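Local coordinates for sugar ABC transporter (Sugar-binding protein) (PDB 4YO7) that probably serves as the extracellular solute-binding component of a sugar-type ABC transporter and holds myo-inositol in the cleft between its two lobes, at residues A[52-56]-A[57-61]; A[149-152]-A[153-157]. All coordinates share one frame; numbering follows the deposited sequence.

Contact 1: A[52-56]-A[57-61]. With INS (1,2,3,4,5,6-hexahydroxy-cyclohexane), chain F.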
ATOM      1  N   ILE A  52      -8.840  -0.132  10.110  1.00  8.18           N
ATOM      2  CA  ILE A  52      -8.096  -0.445   8.901  1.00  9.56           C
ATOM      3  C   ILE A  52      -9.086  -0.420   7.734  1.00 11.25           C
ATOM      4  O   ILE A  52     -10.241  -0.753   7.915  1.00  8.97           O
ATOM      5  CB  ILE A  52      -7.367  -1.802   9.024  1.00 11.98           C
ATOM      6  CG1 ILE A  52      -6.291  -1.945   7.946  1.00 14.04           C
ATOM      7  CG2 ILE A  52      -8.340  -2.982   9.015  1.00 16.14           C
ATOM      8  CD1 ILE A  52      -5.271  -3.018   8.261  1.00 13.99           C
ATOM      9  N   SER A  53      -8.657   0.023   6.558  1.00  8.51           N
ATOM     10  CA  SER A  53      -9.592   0.130   5.427  1.00  8.18           C
ATOM     11  C   SER A  53     -10.240  -1.200   5.060  1.00 11.19           C
ATOM     12  O   SER A  53     -11.432  -1.235   4.782  1.00  9.94           O
ATOM     13  CB  SER A  53      -8.899   0.719   4.181  1.00  9.33           C
ATOM     14  OG  SER A  53      -7.871  -0.124   3.718  1.00 10.43           O
ATOM     15  N   ASN A  54      -9.446  -2.262   5.043  1.00 10.21           N
ATOM     16  CA  ASN A  54      -9.902  -3.602   4.707  1.00  9.34           C
ATOM     17  C   ASN A  54      -8.731  -4.539   4.889  1.00 10.96           C
ATOM     18  O   ASN A  54      -7.607  -4.080   5.096  1.00 13.01           O
ATOM     19  CB  ASN A  54     -10.496  -3.669   3.280  1.00  9.69           C
ATOM     20  CG  ASN A  54      -9.451  -3.696   2.173  1.00 11.40           C
ATOM     21  OD1 ASN A  54      -8.485  -2.913   2.141  1.00 14.46           O
ATOM     22  ND2 ASN A  54      -9.669  -4.581   1.229  1.00  9.80           N
ATOM     23  N   LEU A  55      -8.997  -5.842   4.849  1.00 10.60           N
ATOM     24  CA  LEU A  55      -7.956  -6.849   5.032  1.00 12.95           C
ATOM     25  C   LEU A  55      -7.552  -7.472   3.700  1.00 15.09           C
ATOM     26  O   LEU A  55      -7.750  -8.661   3.455  1.00 16.49           O
ATOM     27  CB  LEU A  55      -8.426  -7.906   6.033  1.00 14.70           C
ATOM     28  CG  LEU A  55      -8.625  -7.309   7.434  1.00 20.45           C
ATOM     29  CD1 LEU A  55      -9.287  -8.346   8.332  1.00 24.29           C
ATOM     30  CD2 LEU A  55      -7.330  -6.842   8.056  1.00 20.71           C
ATOM     31  N   ASP A  56      -6.955  -6.662   2.839  1.00 11.36           N
ATOM     32  CA  ASP A  56      -6.481  -7.172   1.562  1.00 12.20           C
ATOM     33  C   ASP A  56      -5.118  -7.867   1.737  1.00 14.77           C
ATOM     34  O   ASP A  56      -4.645  -8.024   2.872  1.00 13.56           O
ATOM     35  CB  ASP A  56      -6.461  -6.054   0.505  1.00 10.15           C
ATOM     36  CG  ASP A  56      -5.534  -4.884   0.843  1.00 11.22           C
ATOM     37  OD1 ASP A  56      -4.454  -5.100   1.415  1.00 12.34           O
ATOM     38  OD2 ASP A  56      -5.875  -3.722   0.470  1.00 10.67           O
ATOM     39  N   GLU A  57      -4.527  -8.337   0.639  1.00 12.40           N
ATOM     40  CA  GLU A  57      -3.350  -9.201   0.737  1.00 12.45           C
ATOM     41  C   GLU A  57      -2.240  -8.536   1.564  1.00 16.91           C
ATOM     42  O   GLU A  57      -1.737  -9.113   2.519  1.00 17.36           O
ATOM     43  CB  GLU A  57      -2.829  -9.580  -0.652  1.00 12.12           C
ATOM     44  CG  GLU A  57      -1.730 -10.664  -0.653  1.00 17.78           C
ATOM     45  CD  GLU A  57      -2.256 -12.084  -0.493  1.00 26.39           C
ATOM     46  OE1 GLU A  57      -3.491 -12.293  -0.501  1.00 23.42           O
ATOM     47  OE2 GLU A  57      -1.419 -13.004  -0.373  1.00 27.86           O
ATOM     48  N   PHE A  58      -1.874  -7.319   1.211  1.00 12.02           N
ATOM     49  CA  PHE A  58      -0.811  -6.623   1.920  1.00 10.51           C
ATOM     50  C   PHE A  58      -1.250  -6.162   3.309  1.00 10.84           C
ATOM     51  O   PHE A  58      -0.513  -6.334   4.301  1.00 11.15           O
ATOM     52  CB  PHE A  58      -0.314  -5.443   1.088  1.00 10.10           C
ATOM     53  CG  PHE A  58       0.687  -4.581   1.801  1.00 10.49           C
ATOM     54  CD1 PHE A  58       2.039  -4.904   1.771  1.00 14.12           C
ATOM     55  CD2 PHE A  58       0.288  -3.479   2.528  1.00 12.73           C
ATOM     56  CE1 PHE A  58       2.972  -4.119   2.433  1.00 13.73           C
ATOM     57  CE2 PHE A  58       1.235  -2.693   3.203  1.00 14.57           C
ATOM     58  CZ  PHE A  58       2.568  -3.027   3.141  1.00 13.86           C
ATOM     59  N   LEU A  59      -2.454  -5.599   3.419  1.00 11.40           N
ATOM     60  CA  LEU A  59      -2.858  -4.994   4.675  1.00  9.67           C
ATOM     61  C   LEU A  59      -3.089  -6.047   5.756  1.00 11.37           C
ATOM     62  O   LEU A  59      -3.006  -5.752   6.946  1.00 12.55           O
ATOM     63  CB  LEU A  59      -4.090  -4.115   4.487  1.00  9.26           C
ATOM     64  CG  LEU A  59      -3.811  -2.768   3.821  1.00  9.08           C
ATOM     65  CD1 LEU A  59      -5.123  -2.067   3.582  1.00  8.86           C
ATOM     66  CD2 LEU A  59      -2.831  -1.858   4.627  1.00 11.07           C
ATOM     67  N   THR A  60      -3.336  -7.284   5.352  1.00 10.65           N
ATOM     68  CA  THR A  60      -3.481  -8.343   6.340  1.00 11.21           C
ATOM     69  C   THR A  60      -2.180  -8.528   7.106  1.00 12.75           C
ATOM     70  O   THR A  60      -2.191  -8.720   8.323  1.00 13.95           O
ATOM     71  CB  THR A  60      -3.926  -9.667   5.695  1.00 15.82           C
ATOM     72  OG1 THR A  60      -5.239  -9.486   5.166  1.00 18.01           O
ATOM     73  CG2 THR A  60      -3.967 -10.806   6.727  1.00 20.51           C
ATOM     74  N   TYR A  61      -1.051  -8.444   6.407  1.00 12.15           N
ATOM     75  CA  TYR A  61       0.238  -8.547   7.083  1.00 12.05           C
ATOM     76  C   TYR A  61       0.431  -7.361   8.030  1.00 11.86           C
ATOM     77  O   TYR A  61       0.979  -7.506   9.124  1.00 13.60           O
ATOM     78  CB  TYR A  61       1.380  -8.608   6.077  1.00 12.02           C
ATOM     79  CG  TYR A  61       1.387  -9.864   5.239  1.00 12.61           C
ATOM     80  CD1 TYR A  61       1.873 -11.059   5.747  1.00 18.06           C
ATOM     81  CD2 TYR A  61       0.895  -9.858   3.947  1.00 13.54           C
ATOM     82  CE1 TYR A  61       1.867 -12.211   4.984  1.00 22.15           C
ATOM     83  CE2 TYR A  61       0.887 -11.000   3.179  1.00 20.83           C
ATOM     84  CZ  TYR A  61       1.378 -12.174   3.703  1.00 22.34           C
ATOM     85  OH  TYR A  61       1.379 -13.333   2.944  1.00 19.90           O
TER
HETATM   86  C1  INS F 405      -3.452  -1.156  -0.429  1.00  7.14           C
HETATM   87  C2  INS F 405      -2.989  -2.521  -0.928  1.00  7.73           C
HETATM   88  C3  INS F 405      -1.758  -2.329  -1.814  1.00  7.59           C
HETATM   89  C4  INS F 405      -0.618  -1.650  -1.047  1.00  7.38           C
HETATM   90  C5  INS F 405      -1.113  -0.292  -0.505  1.00  6.72           C
HETATM   91  C6  INS F 405      -2.343  -0.493   0.369  1.00  7.07           C
HETATM   92  O1  INS F 405      -4.610  -1.297   0.439  1.00  8.46           O
HETATM   93  O2  INS F 405      -2.643  -3.306   0.212  1.00  9.50           O
HETATM   94  O3  INS F 405      -1.362  -3.658  -2.265  1.00  9.03           O
HETATM   95  O4  INS F 405       0.477  -1.387  -1.936  1.00  7.59           O
HETATM   96  O5  INS F 405      -0.071   0.273   0.309  1.00  6.97           O
HETATM   97  O6  INS F 405      -2.815   0.843   0.799  1.00  7.20           O
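D56 and L59 meet at the start of helix 57-70, where the carboxylate of D56 caps the helix and grips the bound inositol at the same time. The hydrogen bonds fall into two sets. In the first, L59 N donates to D56 OD1 over 2.9 Å at an N-H...O angle of 162°, an N-cap bond that runs nearly along the carboxylate C-O direction. With CG placed between the backbone N and the carbonyl carbon (chi1 61°), the acid turns back over the first helical turn. The same OD1 accepts from inositol O2 at 2.8 Å, and OD2 accepts from inositol O1 at 2.7 Å, so the two oxygens clasp neighbouring hydroxyls of the ring. The capping bond should thus fix the rotation of the carboxylate for the ligand.

In the second set T60 grips D56 O twice. Its OG1 donates over 2.8 Å to D56 O from above the carbonyl plane, and its backbone N reaches that oxygen from the opposite face.

L59 carries most of the van der Waals contacts. Its CD1 lies 3.4 Å from S53 OG and also touches inositol O1, while S53 OG is hydrogen-bonded to N108. F58 CB comes within 3.3 Å of inositol O2, and the ring continues past that hydroxyl. The apolar pair is I52 with L59: I52 CD1 slides past L59 and comes within 4.1 Å of L59 CB.

R134, N133, R186, N236, D262 and Q282 complete the polar shell of the inositol. The 52-56 loop leads from strand 46-52 into helix 57-70; I52 rests on M62 and M66 of that helix, and F58 reaches across to helix 284-299.

Contact 2: A[149-152]-A[153-157]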
ATOM      1  N   GLU A 149       6.663   6.389   0.977  1.00 10.17           N
ATOM      2  CA  GLU A 149       6.402   7.443  -0.000  1.00 10.87           C
ATOM      3  C   GLU A 149       6.091   6.853  -1.377  1.00  9.32           C
ATOM      4  O   GLU A 149       6.978   6.342  -2.058  1.00 10.36           O
ATOM      5  CB  GLU A 149       7.613   8.366  -0.085  1.00 14.19           C
ATOM      6  CG  GLU A 149       7.433   9.525  -1.052  1.00 13.96           C
ATOM      7  CD  GLU A 149       6.503  10.593  -0.499  1.00 33.60           C
ATOM      8  OE1 GLU A 149       6.707  11.019   0.666  1.00 28.73           O
ATOM      9  OE2 GLU A 149       5.569  11.008  -1.227  1.00 28.93           O
ATOM     10  N   SER A 150       4.827   6.923  -1.772  1.00  9.29           N
ATOM     11  CA  SER A 150       4.350   6.184  -2.919  1.00  7.63           C
ATOM     12  C   SER A 150       5.105   6.441  -4.209  1.00  9.10           C
ATOM     13  O   SER A 150       5.404   5.492  -4.941  1.00  8.17           O
ATOM     14  CB  SER A 150       2.872   6.509  -3.139  1.00 10.56           C
ATOM     15  OG  SER A 150       2.116   6.068  -2.037  1.00  9.37           O
ATOM     16  N   ILE A 151       5.405   7.703  -4.508  1.00  8.08           N
ATOM     17  CA  ILE A 151       6.041   7.988  -5.791  1.00  9.05           C
ATOM     18  C   ILE A 151       7.406   7.298  -5.883  1.00 11.64           C
ATOM     19  O   ILE A 151       7.810   6.912  -6.986  1.00  9.59           O
ATOM     20  CB  ILE A 151       6.194   9.492  -6.049  1.00  8.83           C
ATOM     21  CG1 ILE A 151       6.584   9.731  -7.507  1.00 11.58           C
ATOM     22  CG2 ILE A 151       7.163  10.108  -5.082  1.00 12.73           C
ATOM     23  CD1 ILE A 151       6.477  11.140  -7.962  1.00 17.82           C
ATOM     24  N   GLN A 152       8.077   7.117  -4.735  1.00 10.89           N
ATOM     25  CA  GLN A 152       9.382   6.438  -4.672  1.00 13.08           C
ATOM     26  C   GLN A 152       9.237   4.998  -5.191  1.00 10.21           C
ATOM     27  O   GLN A 152      10.102   4.504  -5.938  1.00 10.98           O
ATOM     28  CB  GLN A 152       9.957   6.458  -3.227  1.00 17.25           C
ATOM     29  CG  GLN A 152      11.176   5.518  -2.962  1.00 37.15           C
ATOM     30  CD  GLN A 152      11.747   5.542  -1.500  1.00 49.01           C
ATOM     31  OE1 GLN A 152      11.103   5.109  -0.522  1.00 20.47           O
ATOM     32  NE2 GLN A 152      12.987   6.009  -1.376  1.00 60.82           N
ATOM     33  N   SER A 153       8.157   4.315  -4.822  1.00 11.13           N
ATOM     34  CA  SER A 153       7.986   2.945  -5.310  1.00  9.70           C
ATOM     35  C   SER A 153       7.735   2.890  -6.831  1.00 12.00           C
ATOM     36  O   SER A 153       8.245   1.981  -7.510  1.00 11.96           O
ATOM     37  CB  SER A 153       6.875   2.210  -4.548  1.00  8.35           C
ATOM     38  OG  SER A 153       5.567   2.678  -4.763  1.00  9.41           O
ATOM     39  N   GLY A 154       6.990   3.857  -7.375  1.00 10.46           N
ATOM     40  CA  GLY A 154       6.765   3.897  -8.813  1.00 10.10           C
ATOM     41  C   GLY A 154       8.039   4.241  -9.570  1.00 11.71           C
ATOM     42  O   GLY A 154       8.315   3.676 -10.637  1.00 10.16           O
ATOM     43  N   LEU A 155       8.858   5.129  -8.996  1.00  9.97           N
ATOM     44  CA  LEU A 155      10.151   5.475  -9.594  1.00 10.61           C
ATOM     45  C   LEU A 155      11.111   4.279  -9.571  1.00 10.92           C
ATOM     46  O   LEU A 155      11.751   3.971 -10.579  1.00 11.69           O
ATOM     47  CB  LEU A 155      10.772   6.663  -8.875  1.00 12.13           C
ATOM     48  CG  LEU A 155      10.101   8.025  -9.035  1.00 13.21           C
ATOM     49  CD1 LEU A 155      10.603   8.982  -7.977  1.00 13.96           C
ATOM     50  CD2 LEU A 155      10.380   8.605 -10.403  1.00 13.08           C
ATOM     51  N   LEU A 156      11.187   3.581  -8.447  1.00 12.87           N
ATOM     52  CA  LEU A 156      12.102   2.438  -8.315  1.00 11.21           C
ATOM     53  C   LEU A 156      11.707   1.333  -9.271  1.00 13.73           C
ATOM     54  O   LEU A 156      12.554   0.761  -9.952  1.00 13.17           O
ATOM     55  CB  LEU A 156      12.111   1.909  -6.881  1.00 12.17           C
ATOM     56  CG  LEU A 156      12.840   2.739  -5.826  1.00 15.12           C
ATOM     57  CD1 LEU A 156      12.491   2.206  -4.429  1.00 14.80           C
ATOM     58  CD2 LEU A 156      14.372   2.743  -6.032  1.00 19.41           C
ATOM     59  N   GLN A 157      10.406   1.048  -9.307  1.00 11.68           N
ATOM     60  CA  GLN A 157       9.846   0.005 -10.145  1.00 10.64           C
ATOM     61  C   GLN A 157      10.159   0.252 -11.612  1.00 11.12           C
ATOM     62  O   GLN A 157      10.647  -0.624 -12.319  1.00 12.18           O
ATOM     63  CB  GLN A 157       8.320  -0.055  -9.933  1.00 11.07           C
ATOM     64  CG  GLN A 157       7.620  -1.083 -10.743  1.00 12.90           C
ATOM     65  CD  GLN A 157       6.116  -0.939 -10.647  1.00 13.81           C
ATOM     66  OE1 GLN A 157       5.575   0.183 -10.698  1.00 10.50           O
ATOM     67  NE2 GLN A 157       5.419  -2.060 -10.506  1.00 10.79           N
TER
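I151 and Q152 meet L155 and L156 one turn further on, in a local contact within the first two turns of helix 150-164, which follows strand 144-147 in this two-lobed periplasmic-binding-protein fold. Regular i to i+4 bonds carry the backbone: L155 N donates to I151 O, and L156 N to Q152 O, both over 2.9 Å.

The apolar pairs follow the same spacing. I151 CG1 lies 4.1 Å from L155 CD1, the two side chains inclined to one another. Q152 and L156 instead run side by side and point the same way, with Q152 CG 3.9 Å from L156 CD1; the amide of Q152 continues beyond this contact, where OE1 accepts from the backbone N of Y311. L156 also touches Y311.

S150 and S153 find polar partners on another side of the helix. S150 OG is hydrogen-bonded to E181, and its side chain packs on A182 and M185 of helix 181-195. Besides its bond within the helix, S153 OG makes a weak hydrogen bond with R186, a residue of the inositol pocket.

The S153 hydroxyl folds back because OG sits between its own backbone N and carbonyl carbon (chi1 68°). From there OG donates to S150 O over 2.8 Å, in the carbonyl plane and on a lone pair, while G154 N makes only a weak bond to that oxygen at 3.3 Å.

Contact 1 comes first along the chain and contact 2 follows in series; their centres are 20 Å apart and their nearest atoms about 10 Å, without touching. Each lies at the start of a helix that follows a strand of the same parallel sheet. Strand 46-52 leads into helix 57-70, whereas after strand 144-147 the chain crosses into the second lobe, where helix 150-164 packs on helix 181-195. Residues 52-61 supply three pocket residues, while the side chain of S150 stays about 7 Å from the ligand. Contact 1 thus lines the pocket, and contact 2 stands behind it in the other lobe, linked through a weak hydrogen bond between S153 and R186, which itself binds the inositol.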